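Local atomic coordinates of glycogen synthase (Cyanobacterium sp. CLg1, PDB entry 6GNF), a protein that belongs to the bacterial glycogen (starch) synthase family of glycosyltransferases, is built of two Rossmann-like domains in a GT-B fold, and binds ADP. Residues I368-K376 against E395-A406; V462-M470 against M514-D522. All coordinates share one frame; numbering follows the deposited sequence.

Contact 1 of 2, residues I368-K376 against E395-A406; sequences IIAAMPKLK and ELESVADKYPFA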
ATOM      1  N   ILE A 368       2.455   2.000  20.613  1.00 74.74           N
ATOM      2  CA  ILE A 368       3.786   1.565  21.047  1.00 75.89           C
ATOM      3  C   ILE A 368       4.396   2.600  21.985  1.00 77.27           C
ATOM      4  O   ILE A 368       4.892   2.256  23.057  1.00 78.78           O
ATOM      5  CB  ILE A 368       4.746   1.314  19.862  1.00 74.63           C
ATOM      6  CG1 ILE A 368       4.189   0.237  18.928  1.00 73.15           C
ATOM      7  CG2 ILE A 368       6.115   0.870  20.372  1.00 75.83           C
ATOM      8  CD1 ILE A 368       4.986   0.057  17.652  1.00 72.49           C
ATOM      9  N   ILE A 369       4.318   3.867  21.592  1.00 77.68           N
ATOM     10  CA  ILE A 369       4.853   4.957  22.399  1.00 81.01           C
ATOM     11  C   ILE A 369       4.145   5.042  23.754  1.00 82.49           C
ATOM     12  O   ILE A 369       4.796   5.189  24.785  1.00 85.03           O
ATOM     13  CB  ILE A 369       4.761   6.302  21.649  1.00 82.40           C
ATOM     14  CG1 ILE A 369       5.750   6.308  20.481  1.00 82.49           C
ATOM     15  CG2 ILE A 369       5.054   7.473  22.581  1.00 84.63           C
ATOM     16  CD1 ILE A 369       5.483   7.386  19.452  1.00 84.29           C
ATOM     17  N   ALA A 370       2.820   4.928  23.744  1.00 81.64           N
ATOM     18  CA  ALA A 370       2.034   4.983  24.977  1.00 83.31           C
ATOM     19  C   ALA A 370       2.278   3.770  25.879  1.00 84.62           C
ATOM     20  O   ALA A 370       2.058   3.844  27.088  1.00 88.38           O
ATOM     21  CB  ALA A 370       0.552   5.109  24.659  1.00 82.66           C
ATOM     22  N   ALA A 371       2.745   2.666  25.297  1.00 82.77           N
ATOM     23  CA  ALA A 371       2.955   1.423  26.042  1.00 83.75           C
ATOM     24  C   ALA A 371       4.245   1.399  26.859  1.00 85.79           C
ATOM     25  O   ALA A 371       4.436   0.489  27.666  1.00 87.06           O
ATOM     26  CB  ALA A 371       2.934   0.236  25.088  1.00 81.55           C
ATOM     27  N   MET A 372       5.116   2.389  26.659  1.00 87.23           N
ATOM     28  CA  MET A 372       6.469   2.372  27.238  1.00 89.17           C
ATOM     29  C   MET A 372       6.522   2.152  28.751  1.00 91.79           C
ATOM     30  O   MET A 372       7.324   1.343  29.216  1.00 93.19           O
ATOM     31  CB  MET A 372       7.236   3.647  26.866  1.00 89.68           C
ATOM     32  CG  MET A 372       7.620   3.724  25.396  1.00 87.98           C
ATOM     33  SD  MET A 372       8.945   2.577  24.963  1.00 87.14           S
ATOM     34  CE  MET A 372       8.637   2.343  23.214  1.00 84.16           C
ATOM     35  N   PRO A 373       5.658   2.843  29.521  1.00 94.36           N
ATOM     36  CA  PRO A 373       5.681   2.626  30.973  1.00 97.14           C
ATOM     37  C   PRO A 373       5.474   1.161  31.366  1.00 97.61           C
ATOM     38  O   PRO A 373       6.117   0.684  32.301  1.00100.89           O
ATOM     39  CB  PRO A 373       4.523   3.493  31.481  1.00 98.51           C
ATOM     40  CG  PRO A 373       4.339   4.538  30.430  1.00 97.57           C
ATOM     41  CD  PRO A 373       4.657   3.858  29.137  1.00 93.85           C
ATOM     42  N   LYS A 374       4.614   0.451  30.640  1.00 96.00           N
ATOM     43  CA  LYS A 374       4.356  -0.962  30.918  1.00 96.44           C
ATOM     44  C   LYS A 374       5.398  -1.901  30.310  1.00 94.79           C
ATOM     45  O   LYS A 374       5.497  -3.056  30.712  1.00 95.39           O
ATOM     46  CB  LYS A 374       2.976  -1.367  30.400  1.00 96.79           C
ATOM     47  CG  LYS A 374       1.806  -0.751  31.157  1.00100.48           C
ATOM     48  CD  LYS A 374       0.601  -1.683  31.141  1.00101.96           C
ATOM     49  CE  LYS A 374      -0.636  -1.040  31.744  1.00104.53           C
ATOM     50  NZ  LYS A 374      -1.345  -0.203  30.740  1.00104.21           N
ATOM     51  N   LEU A 375       6.126  -1.432  29.305  1.00 93.95           N
ATOM     52  CA  LEU A 375       7.043  -2.302  28.561  1.00 94.53           C
ATOM     53  C   LEU A 375       8.301  -2.695  29.335  1.00 97.36           C
ATOM     54  O   LEU A 375       8.853  -3.783  29.130  1.00 95.82           O
ATOM     55  CB  LEU A 375       7.438  -1.659  27.229  1.00 92.25           C
ATOM     56  CG  LEU A 375       6.362  -1.634  26.143  1.00 90.72           C
ATOM     57  CD1 LEU A 375       6.885  -0.912  24.910  1.00 89.51           C
ATOM     58  CD2 LEU A 375       5.894  -3.038  25.785  1.00 90.27           C
ATOM     59  N   LYS A 376       8.765  -1.822  30.223  1.00101.04           N
ATOM     60  CA  LYS A 376       9.997  -2.096  30.960  1.00104.52           C
ATOM     61  C   LYS A 376       9.920  -3.425  31.715  1.00106.76           C
ATOM     62  O   LYS A 376      10.923  -4.122  31.863  1.00103.78           O
ATOM     63  CB  LYS A 376      10.333  -0.960  31.928  1.00108.23           C
ATOM     64  CG  LYS A 376      11.793  -0.977  32.344  1.00111.52           C
ATOM     65  CD  LYS A 376      12.204   0.257  33.128  1.00116.49           C
ATOM     66  CE  LYS A 376      13.720   0.318  33.262  1.00118.95           C
ATOM     67  NZ  LYS A 376      14.167   1.165  34.402  1.00122.69           N
ATOM     68  N   GLU A 395       7.652  12.984  19.451  1.00106.34           N
ATOM     69  CA  GLU A 395       7.534  12.048  20.570  1.00109.68           C
ATOM     70  C   GLU A 395       8.449  10.856  20.364  1.00105.55           C
ATOM     71  O   GLU A 395       9.118  10.404  21.300  1.00106.54           O
ATOM     72  CB  GLU A 395       6.098  11.550  20.716  1.00111.62           C
ATOM     73  CG  GLU A 395       5.193  12.485  21.496  1.00116.55           C
ATOM     74  CD  GLU A 395       3.759  11.997  21.532  1.00117.72           C
ATOM     75  OE1 GLU A 395       3.039  12.348  22.491  1.00121.80           O
ATOM     76  OE2 GLU A 395       3.359  11.244  20.617  1.00116.88           O
ATOM     77  N   LEU A 396       8.439  10.344  19.139  1.00 97.52           N
ATOM     78  CA  LEU A 396       9.262   9.205  18.762  1.00 95.21           C
ATOM     79  C   LEU A 396      10.721   9.427  19.147  1.00 97.33           C
ATOM     80  O   LEU A 396      11.334   8.589  19.806  1.00 97.39           O
ATOM     81  CB  LEU A 396       9.152   8.964  17.254  1.00 92.48           C
ATOM     82  CG  LEU A 396       9.684   7.643  16.705  1.00 90.70           C
ATOM     83  CD1 LEU A 396       9.072   6.479  17.462  1.00 91.79           C
ATOM     84  CD2 LEU A 396       9.398   7.529  15.215  1.00 85.75           C
ATOM     85  N   GLU A 397      11.273  10.559  18.724  1.00 97.94           N
ATOM     86  CA  GLU A 397      12.679  10.877  18.982  1.00 98.98           C
ATOM     87  C   GLU A 397      12.997  11.074  20.457  1.00 99.33           C
ATOM     88  O   GLU A 397      14.139  10.920  20.856  1.00102.61           O
ATOM     89  CB  GLU A 397      13.099  12.118  18.197  1.00 99.99           C
ATOM     90  CG  GLU A 397      13.127  11.889  16.694  1.00 98.56           C
ATOM     91  CD  GLU A 397      13.456  13.144  15.903  1.00101.05           C
ATOM     92  OE1 GLU A 397      13.713  14.196  16.526  1.00105.60           O
ATOM     93  OE2 GLU A 397      13.459  13.084  14.653  1.00 98.55           O
ATOM     94  N   SER A 398      11.993  11.408  21.261  1.00 99.42           N
ATOM     95  CA  SER A 398      12.190  11.645  22.691  1.00103.22           C
ATOM     96  C   SER A 398      12.147  10.365  23.525  1.00103.40           C
ATOM     97  O   SER A 398      12.437  10.403  24.723  1.00105.56           O
ATOM     98  CB  SER A 398      11.128  12.614  23.217  1.00104.84           C
ATOM     99  OG  SER A 398      10.903  13.674  22.308  1.00104.59           O
ATOM    100  N   VAL A 399      11.783   9.245  22.898  1.00100.05           N
ATOM    101  CA  VAL A 399      11.540   7.988  23.621  1.00100.08           C
ATOM    102  C   VAL A 399      12.784   7.437  24.337  1.00 99.50           C
ATOM    103  O   VAL A 399      12.679   6.892  25.440  1.00100.22           O
ATOM    104  CB  VAL A 399      10.936   6.908  22.682  1.00 98.78           C
ATOM    105  CG1 VAL A 399      11.973   6.378  21.695  1.00 98.86           C
ATOM    106  CG2 VAL A 399      10.336   5.768  23.492  1.00 98.55           C
ATOM    107  N   ALA A 400      13.947   7.591  23.710  1.00 98.37           N
ATOM    108  CA  ALA A 400      15.201   7.062  24.244  1.00 98.09           C
ATOM    109  C   ALA A 400      15.583   7.707  25.574  1.00101.63           C
ATOM    110  O   ALA A 400      16.206   7.070  26.418  1.00103.04           O
ATOM    111  CB  ALA A 400      16.320   7.249  23.234  1.00 97.07           C
ATOM    112  N   ASP A 401      15.222   8.974  25.747  1.00103.10           N
ATOM    113  CA  ASP A 401      15.556   9.708  26.965  1.00107.58           C
ATOM    114  C   ASP A 401      14.970   9.039  28.201  1.00107.99           C
ATOM    115  O   ASP A 401      15.700   8.690  29.126  1.00107.37           O
ATOM    116  CB  ASP A 401      15.051  11.149  26.875  1.00109.68           C
ATOM    117  CG  ASP A 401      15.714  11.924  25.763  1.00109.49           C
ATOM    118  OD1 ASP A 401      16.951  12.088  25.824  1.00112.24           O
ATOM    119  OD2 ASP A 401      15.003  12.361  24.832  1.00107.44           O
ATOM    120  N   LYS A 402      13.649   8.883  28.211  1.00106.66           N
ATOM    121  CA  LYS A 402      12.941   8.278  29.345  1.00108.46           C
ATOM    122  C   LYS A 402      13.107   6.753  29.394  1.00105.59           C
ATOM    123  O   LYS A 402      13.084   6.157  30.473  1.00106.15           O
ATOM    124  CB  LYS A 402      11.438   8.636  29.301  1.00110.14           C
ATOM    125  CG  LYS A 402      10.588   8.145  30.476  1.00113.09           C
ATOM    126  CD  LYS A 402      10.522   9.133  31.632  1.00117.25           C
ATOM    127  CE  LYS A 402       9.398   8.767  32.590  1.00119.12           C
ATOM    128  NZ  LYS A 402       9.508   9.498  33.882  1.00124.37           N
ATOM    129  N   TYR A 403      13.253   6.122  28.233  1.00103.06           N
ATOM    130  CA  TYR A 403      13.278   4.659  28.154  1.00101.54           C
ATOM    131  C   TYR A 403      14.544   4.168  27.450  1.00101.17           C
ATOM    132  O   TYR A 403      14.641   4.261  26.218  1.00 99.30           O
ATOM    133  CB  TYR A 403      12.022   4.167  27.436  1.00 99.51           C
ATOM    134  CG  TYR A 403      10.767   4.724  28.058  1.00 99.18           C
ATOM    135  CD1 TYR A 403      10.271   4.198  29.246  1.00100.34           C
ATOM    136  CD2 TYR A 403      10.096   5.800  27.483  1.00 97.94           C
ATOM    137  CE1 TYR A 403       9.130   4.716  29.839  1.00101.18           C
ATOM    138  CE2 TYR A 403       8.954   6.324  28.066  1.00 99.25           C
ATOM    139  CZ  TYR A 403       8.477   5.776  29.246  1.00100.91           C
ATOM    140  OH  TYR A 403       7.348   6.287  29.831  1.00104.13           O
ATOM    141  N   PRO A 404      15.516   3.644  28.231  1.00102.60           N
ATOM    142  CA  PRO A 404      16.812   3.245  27.675  1.00101.87           C
ATOM    143  C   PRO A 404      16.736   2.011  26.771  1.00 99.80           C
ATOM    144  O   PRO A 404      17.545   1.877  25.851  1.00100.30           O
ATOM    145  CB  PRO A 404      17.660   2.962  28.923  1.00105.34           C
ATOM    146  CG  PRO A 404      16.682   2.578  29.976  1.00105.82           C
ATOM    147  CD  PRO A 404      15.408   3.314  29.668  1.00105.42           C
ATOM    148  N   PHE A 405      15.749   1.147  27.011  1.00 98.54           N
ATOM    149  CA  PHE A 405      15.555  -0.074  26.215  1.00 94.66           C
ATOM    150  C   PHE A 405      14.896   0.177  24.856  1.00 90.96           C
ATOM    151  O   PHE A 405      14.721  -0.757  24.081  1.00 90.25           O
ATOM    152  CB  PHE A 405      14.721  -1.095  26.997  1.00 95.09           C
ATOM    153  CG  PHE A 405      13.342  -0.609  27.357  1.00 95.33           C
ATOM    154  CD1 PHE A 405      12.283  -0.759  26.468  1.00 92.87           C
ATOM    155  CD2 PHE A 405      13.103  -0.001  28.583  1.00 96.44           C
ATOM    156  CE1 PHE A 405      11.014  -0.308  26.796  1.00 93.34           C
ATOM    157  CE2 PHE A 405      11.840   0.455  28.914  1.00 97.50           C
ATOM    158  CZ  PHE A 405      10.793   0.299  28.020  1.00 96.28           C
ATOM    159  N   ALA A 406      14.543   1.426  24.567  1.00 89.82           N
ATOM    160  CA  ALA A 406      13.818   1.746  23.345  1.00 87.49           C
ATOM    161  C   ALA A 406      14.503   2.848  22.567  1.00 86.23           C
ATOM    162  O   ALA A 406      15.222   3.661  23.135  1.00 88.45           O
ATOM    163  CB  ALA A 406      12.388   2.154  23.675  1.00 87.88           C
TER
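Ile369 reaches the helix 390-402 with the end of its longer branch: CD1 lies 4.2 Å from Leu396 CD1 and also touches the CB of Glu395. A branched apolar residue suits a place where two helices approach at the edge of solvent, since Leu396 is buried while the carboxylate of Glu395 stays at the surface. Three residues on, Met372 fills the middle of the contact. Its CB stands over the centre of the Tyr403 ring, 3.4 Å from the centroid and 12° off the normal, a CH-pi contact; Lys402 CG covers the opposite face, displaced from the ring centre, and the phenol is clamped between the two. The chain then bends at chi2 (-72°), which carries SD to Ala406 CB at 3.7 Å and to Val399 CG2 at 3.8 Å. The sulfur also makes oblique Met-aromatic contacts with Tyr403 and Phe405, for which a flexible, polarisable side chain is well suited. Met372 and Leu396 both rest on Ile384 of strand 381-385, as expected in a Rossmann-like domain, where consecutive beta-alpha-beta units lay their helices against the parallel sheet. Pro373 points its CB away, yet its ring still reaches the phenol oxygen, with CG 3.5 Å from Tyr403 OH. Leu375 brings CB to within 3.8 Å of Phe405 CE1, while Met372 O sits at the edge of that ring, in its plane. Lys376 finally lends its aliphatic part: CB and CG pass obliquely by Phe405 CE2, each at 3.7 Å, and the extended chain runs on with its ammonium group at the protein surface.

Contact 2 of 2, residues V462-M470 against M514-D522; sequences VPPQFGFLM and MRLDCMAND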
ATOM      1  N   VAL A 462      -0.031 -14.608   8.896  1.00 65.02           N
ATOM      2  CA  VAL A 462       0.637 -15.032  10.134  1.00 66.05           C
ATOM      3  C   VAL A 462      -0.242 -16.026  10.907  1.00 66.61           C
ATOM      4  O   VAL A 462      -0.833 -15.685  11.935  1.00 66.86           O
ATOM      5  CB  VAL A 462       0.981 -13.822  11.034  1.00 65.01           C
ATOM      6  CG1 VAL A 462       1.862 -14.246  12.210  1.00 67.20           C
ATOM      7  CG2 VAL A 462       1.679 -12.741  10.230  1.00 63.01           C
ATOM      8  N   PRO A 463      -0.357 -17.263  10.396  1.00 66.83           N
ATOM      9  CA  PRO A 463      -0.963 -18.328  11.187  1.00 69.29           C
ATOM     10  C   PRO A 463      -0.050 -18.736  12.351  1.00 70.59           C
ATOM     11  O   PRO A 463       1.093 -18.276  12.422  1.00 69.88           O
ATOM     12  CB  PRO A 463      -1.115 -19.468  10.176  1.00 70.13           C
ATOM     13  CG  PRO A 463      -0.054 -19.217   9.168  1.00 68.10           C
ATOM     14  CD  PRO A 463      -0.015 -17.724   9.039  1.00 66.80           C
ATOM     15  N   PRO A 464      -0.538 -19.602  13.257  1.00 72.43           N
ATOM     16  CA  PRO A 464       0.208 -19.926  14.484  1.00 73.26           C
ATOM     17  C   PRO A 464       1.612 -20.546  14.324  1.00 73.53           C
ATOM     18  O   PRO A 464       2.416 -20.460  15.257  1.00 73.53           O
ATOM     19  CB  PRO A 464      -0.725 -20.908  15.216  1.00 76.01           C
ATOM     20  CG  PRO A 464      -2.082 -20.629  14.670  1.00 75.16           C
ATOM     21  CD  PRO A 464      -1.866 -20.246  13.238  1.00 73.15           C
ATOM     22  N   GLN A 465       1.888 -21.179  13.181  1.00 73.07           N
ATOM     23  CA  GLN A 465       3.210 -21.768  12.925  0.50 73.12           C
ATOM     24  C   GLN A 465       4.275 -20.701  12.727  1.00 72.19           C
ATOM     25  O   GLN A 465       5.438 -20.930  13.013  1.00 73.58           O
ATOM     26  CB  GLN A 465       3.223 -22.654  11.682  0.50 72.51           C
ATOM     27  CG  GLN A 465       2.604 -22.042  10.448  0.50 68.96           C
ATOM     28  CD  GLN A 465       1.213 -22.555  10.176  0.50 68.31           C
ATOM     29  OE1 GLN A 465       0.341 -22.556  11.040  0.50 67.96           O
ATOM     30  NE2 GLN A 465       0.990 -22.946   8.938  0.50 67.81           N
ATOM     31  N   PHE A 466       3.880 -19.534  12.232  1.00 71.95           N
ATOM     32  CA  PHE A 466       4.852 -18.495  11.874  1.00 71.44           C
ATOM     33  C   PHE A 466       4.985 -17.344  12.875  1.00 69.83           C
ATOM     34  O   PHE A 466       6.002 -16.645  12.884  1.00 69.09           O
ATOM     35  CB  PHE A 466       4.520 -17.912  10.497  1.00 70.57           C
ATOM     36  CG  PHE A 466       4.461 -18.931   9.390  1.00 72.41           C
ATOM     37  CD1 PHE A 466       5.407 -19.947   9.290  1.00 75.42           C
ATOM     38  CD2 PHE A 466       3.475 -18.845   8.415  1.00 72.02           C
ATOM     39  CE1 PHE A 466       5.345 -20.865   8.255  1.00 76.54           C
ATOM     40  CE2 PHE A 466       3.413 -19.760   7.380  1.00 72.59           C
ATOM     41  CZ  PHE A 466       4.348 -20.773   7.301  1.00 74.23           C
ATOM     42  N   GLY A 467       3.965 -17.114  13.694  1.00 69.55           N
ATOM     43  CA  GLY A 467       3.998 -15.975  14.606  1.00 68.52           C
ATOM     44  C   GLY A 467       2.811 -15.906  15.539  1.00 69.37           C
ATOM     45  O   GLY A 467       2.072 -16.877  15.671  1.00 71.46           O
ATOM     46  N   PHE A 468       2.619 -14.744  16.156  1.00 68.94           N
ATOM     47  CA  PHE A 468       1.625 -14.568  17.217  1.00 69.60           C
ATOM     48  C   PHE A 468       0.680 -13.407  16.947  1.00 67.66           C
ATOM     49  O   PHE A 468       1.084 -12.402  16.374  1.00 66.59           O
ATOM     50  CB  PHE A 468       2.330 -14.318  18.548  1.00 71.39           C
ATOM     51  CG  PHE A 468       3.275 -15.407  18.944  1.00 73.37           C
ATOM     52  CD1 PHE A 468       4.599 -15.370  18.550  1.00 73.31           C
ATOM     53  CD2 PHE A 468       2.835 -16.474  19.708  1.00 76.00           C
ATOM     54  CE1 PHE A 468       5.476 -16.379  18.914  1.00 75.69           C
ATOM     55  CE2 PHE A 468       3.704 -17.485  20.084  1.00 77.25           C
ATOM     56  CZ  PHE A 468       5.026 -17.438  19.684  1.00 77.30           C
ATOM     57  N   LEU A 469      -0.563 -13.551  17.400  1.00 68.73           N
ATOM     58  CA  LEU A 469      -1.572 -12.505  17.289  1.00 68.94           C
ATOM     59  C   LEU A 469      -1.752 -11.769  18.614  1.00 70.79           C
ATOM     60  O   LEU A 469      -1.784 -12.390  19.681  1.00 74.11           O
ATOM     61  CB  LEU A 469      -2.923 -13.090  16.882  1.00 69.35           C
ATOM     62  CG  LEU A 469      -3.009 -13.825  15.547  1.00 69.46           C
ATOM     63  CD1 LEU A 469      -4.470 -14.140  15.228  1.00 70.40           C
ATOM     64  CD2 LEU A 469      -2.387 -13.021  14.417  1.00 68.23           C
ATOM     65  N   MET A 470      -1.927 -10.455  18.515  1.00 70.39           N
ATOM     66  CA  MET A 470      -2.327  -9.626  19.642  1.00 72.39           C
ATOM     67  C   MET A 470      -3.840  -9.722  19.808  1.00 74.02           C
ATOM     68  O   MET A 470      -4.531 -10.355  19.009  1.00 73.44           O
ATOM     69  CB  MET A 470      -2.030  -8.155  19.355  1.00 73.08           C
ATOM     70  CG  MET A 470      -0.611  -7.823  18.958  1.00 72.60           C
ATOM     71  SD  MET A 470      -0.522  -6.137  18.345  1.00 70.69           S
ATOM     72  CE  MET A 470       1.226  -6.068  17.961  1.00 70.85           C
ATOM     73  N   MET A 514      10.382 -21.957  14.849  1.00 81.48           N
ATOM     74  CA  MET A 514       9.496 -20.957  14.250  1.00 78.34           C
ATOM     75  C   MET A 514      10.242 -20.077  13.240  1.00 75.67           C
ATOM     76  O   MET A 514       9.683 -19.697  12.203  1.00 73.01           O
ATOM     77  CB  MET A 514       8.828 -20.096  15.332  1.00 77.73           C
ATOM     78  CG  MET A 514       7.693 -19.221  14.815  1.00 75.11           C
ATOM     79  SD  MET A 514       6.702 -18.415  16.098  1.00 75.48           S
ATOM     80  CE  MET A 514       5.597 -19.735  16.586  1.00 76.88           C
ATOM     81  N   ARG A 515      11.492 -19.741  13.541  1.00 75.08           N
ATOM     82  CA  ARG A 515      12.311 -18.958  12.616  1.00 73.78           C
ATOM     83  C   ARG A 515      12.589 -19.714  11.326  1.00 73.56           C
ATOM     84  O   ARG A 515      12.547 -19.137  10.255  1.00 72.15           O
ATOM     85  CB  ARG A 515      13.639 -18.576  13.263  1.00 74.09           C
ATOM     86  CG  ARG A 515      13.497 -17.678  14.478  1.00 74.52           C
ATOM     87  CD  ARG A 515      14.834 -17.086  14.882  1.00 75.70           C
ATOM     88  NE  ARG A 515      15.874 -18.104  15.013  1.00 78.00           N
ATOM     89  CZ  ARG A 515      17.130 -17.839  15.350  1.00 79.76           C
ATOM     90  NH1 ARG A 515      18.018 -18.821  15.445  1.00 81.37           N
ATOM     91  NH2 ARG A 515      17.509 -16.592  15.600  1.00 79.23           N
ATOM     92  N   LEU A 516      12.938 -20.990  11.450  1.00 76.41           N
ATOM     93  CA  LEU A 516      13.199 -21.827  10.284  1.00 77.44           C
ATOM     94  C   LEU A 516      11.939 -21.991   9.454  1.00 76.33           C
ATOM     95  O   LEU A 516      12.001 -21.924   8.226  1.00 74.29           O
ATOM     96  CB  LEU A 516      13.763 -23.194  10.701  1.00 81.81           C
ATOM     97  CG  LEU A 516      15.292 -23.339  10.775  1.00 83.90           C
ATOM     98  CD1 LEU A 516      15.995 -22.068  11.240  1.00 83.66           C
ATOM     99  CD2 LEU A 516      15.674 -24.510  11.671  1.00 85.94           C
ATOM    100  N   ASP A 517      10.798 -22.162  10.126  1.00 77.20           N
ATOM    101  CA  ASP A 517       9.504 -22.284   9.445  1.00 76.89           C
ATOM    102  C   ASP A 517       9.155 -20.994   8.708  1.00 74.23           C
ATOM    103  O   ASP A 517       8.641 -21.032   7.588  1.00 74.30           O
ATOM    104  CB  ASP A 517       8.381 -22.632  10.434  1.00 78.29           C
ATOM    105  CG  ASP A 517       8.477 -24.057  10.961  1.00 82.05           C
ATOM    106  OD1 ASP A 517       9.498 -24.714  10.678  1.00 84.54           O
ATOM    107  OD2 ASP A 517       7.550 -24.516  11.669  1.00 83.23           O
ATOM    108  N   CYS A 518       9.457 -19.859   9.335  1.00 71.84           N
ATOM    109  CA  CYS A 518       9.281 -18.566   8.704  1.00 69.14           C
ATOM    110  C   CYS A 518      10.145 -18.450   7.456  1.00 68.23           C
ATOM    111  O   CYS A 518       9.660 -18.015   6.420  1.00 66.84           O
ATOM    112  CB  CYS A 518       9.623 -17.426   9.670  1.00 68.17           C
ATOM    113  SG  CYS A 518       8.314 -17.028  10.854  1.00 69.27           S
ATOM    114  N   MET A 519      11.420 -18.816   7.558  1.00 68.90           N
ATOM    115  CA  MET A 519      12.327 -18.700   6.411  1.00 69.52           C
ATOM    116  C   MET A 519      11.935 -19.637   5.265  1.00 70.25           C
ATOM    117  O   MET A 519      12.168 -19.325   4.110  1.00 68.16           O
ATOM    118  CB  MET A 519      13.782 -18.931   6.825  1.00 70.87           C
ATOM    119  CG  MET A 519      14.347 -17.817   7.690  1.00 70.96           C
ATOM    120  SD  MET A 519      16.123 -17.948   7.961  1.00 74.13           S
ATOM    121  CE  MET A 519      16.742 -17.463   6.353  1.00 71.74           C
ATOM    122  N   ALA A 520      11.316 -20.770   5.588  1.00 74.31           N
ATOM    123  CA  ALA A 520      10.859 -21.726   4.575  1.00 74.95           C
ATOM    124  C   ALA A 520       9.529 -21.316   3.941  1.00 73.78           C
ATOM    125  O   ALA A 520       9.114 -21.908   2.949  1.00 73.75           O
ATOM    126  CB  ALA A 520      10.735 -23.111   5.182  1.00 75.86           C
ATOM    127  N   ASN A 521       8.861 -20.326   4.533  1.00 73.23           N
ATOM    128  CA  ASN A 521       7.565 -19.844   4.058  1.00 70.80           C
ATOM    129  C   ASN A 521       7.686 -19.081   2.747  1.00 68.73           C
ATOM    130  O   ASN A 521       8.337 -18.039   2.690  1.00 68.05           O
ATOM    131  CB  ASN A 521       6.933 -18.942   5.119  1.00 69.81           C
ATOM    132  CG  ASN A 521       5.503 -18.568   4.799  1.00 69.42           C
ATOM    133  OD1 ASN A 521       4.827 -19.260   4.046  1.00 70.05           O
ATOM    134  ND2 ASN A 521       5.028 -17.468   5.389  1.00 69.82           N
ATOM    135  N   ASP A 522       7.051 -19.592   1.698  1.00 68.99           N
ATOM    136  CA  ASP A 522       7.119 -18.971   0.378  1.00 69.26           C
ATOM    137  C   ASP A 522       6.113 -17.820   0.282  1.00 65.45           C
ATOM    138  O   ASP A 522       4.906 -18.029   0.326  1.00 62.61           O
ATOM    139  CB  ASP A 522       6.858 -20.016  -0.707  1.00 72.96           C
ATOM    140  CG  ASP A 522       6.855 -19.429  -2.109  1.00 76.13           C
ATOM    141  OD1 ASP A 522       7.552 -18.418  -2.372  1.00 76.31           O
ATOM    142  OD2 ASP A 522       6.137 -19.999  -2.960  1.00 82.23           O
TER
HETATM  143  O   HOH W   1       6.953 -23.187  13.939  1.00 62.17           O
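Phe466 and Asn521 stack nearly flat, the side chains crossing at about a right angle: the carboxamide plane lies 21° from that of the ring, and ND2 sits over one face, nearer the ring's outer atoms and 3.4 Å from Phe466 CE2. With chi1 at -171° the Asn521 side chain swings opposite its main-chain nitrogen, which lays the amide across the aromatic face, and CB adds a CH-pi contact. An asparagine fits here because its flat, polar end can cover a ring while ND2 is hydrogen-bonded elsewhere. Cys518, small enough for close approach to the loop, puts SG 3.1 Å from Phe466 O and oblique to the Phe466 ring. Met514 stretches out along its first two torsions and turns only at chi3 (-81°). Its SD thereby lies obliquely beside the Phe468 ring, 4.6 Å from the centroid, as a Met-aromatic contact. One water donates to both Gln465 O (2.9 Å) and Asp517 OD2 (2.7 Å); the same carboxylate oxygen is salt-bridged to Lys513. Met444 also packs on Phe466, Cys518 and Asn521. Here the loop leads into edge strand 468-469 and the later helix 509-520 covers it, within the C-terminal Rossmann-like domain of a GT-B fold.

Overall arrangement
From the N terminus the chain first builds the mixed-sheet domain, and both contacts belong to the second, parallel-sheet domain. Contact 1 comes first and closes a short loop of 18 residues that includes strand 381-385; its later segment runs into strand 406-409, one edge of the sheet. The chain then passes through strands 426-429 and 449-452 before contact 2 opens, at the loop entering the other edge strand, 468-469. Contact 2 spans 43 residues, which contain helix 485-503, itself packed against Ala371 and Leu375 of contact 1. The two loops follow in series, neither nested nor crossed, with centres 27 Å apart: contact 1 joins helices near one sheet edge, and contact 2 holds a helix against the loop entering the other edge strand.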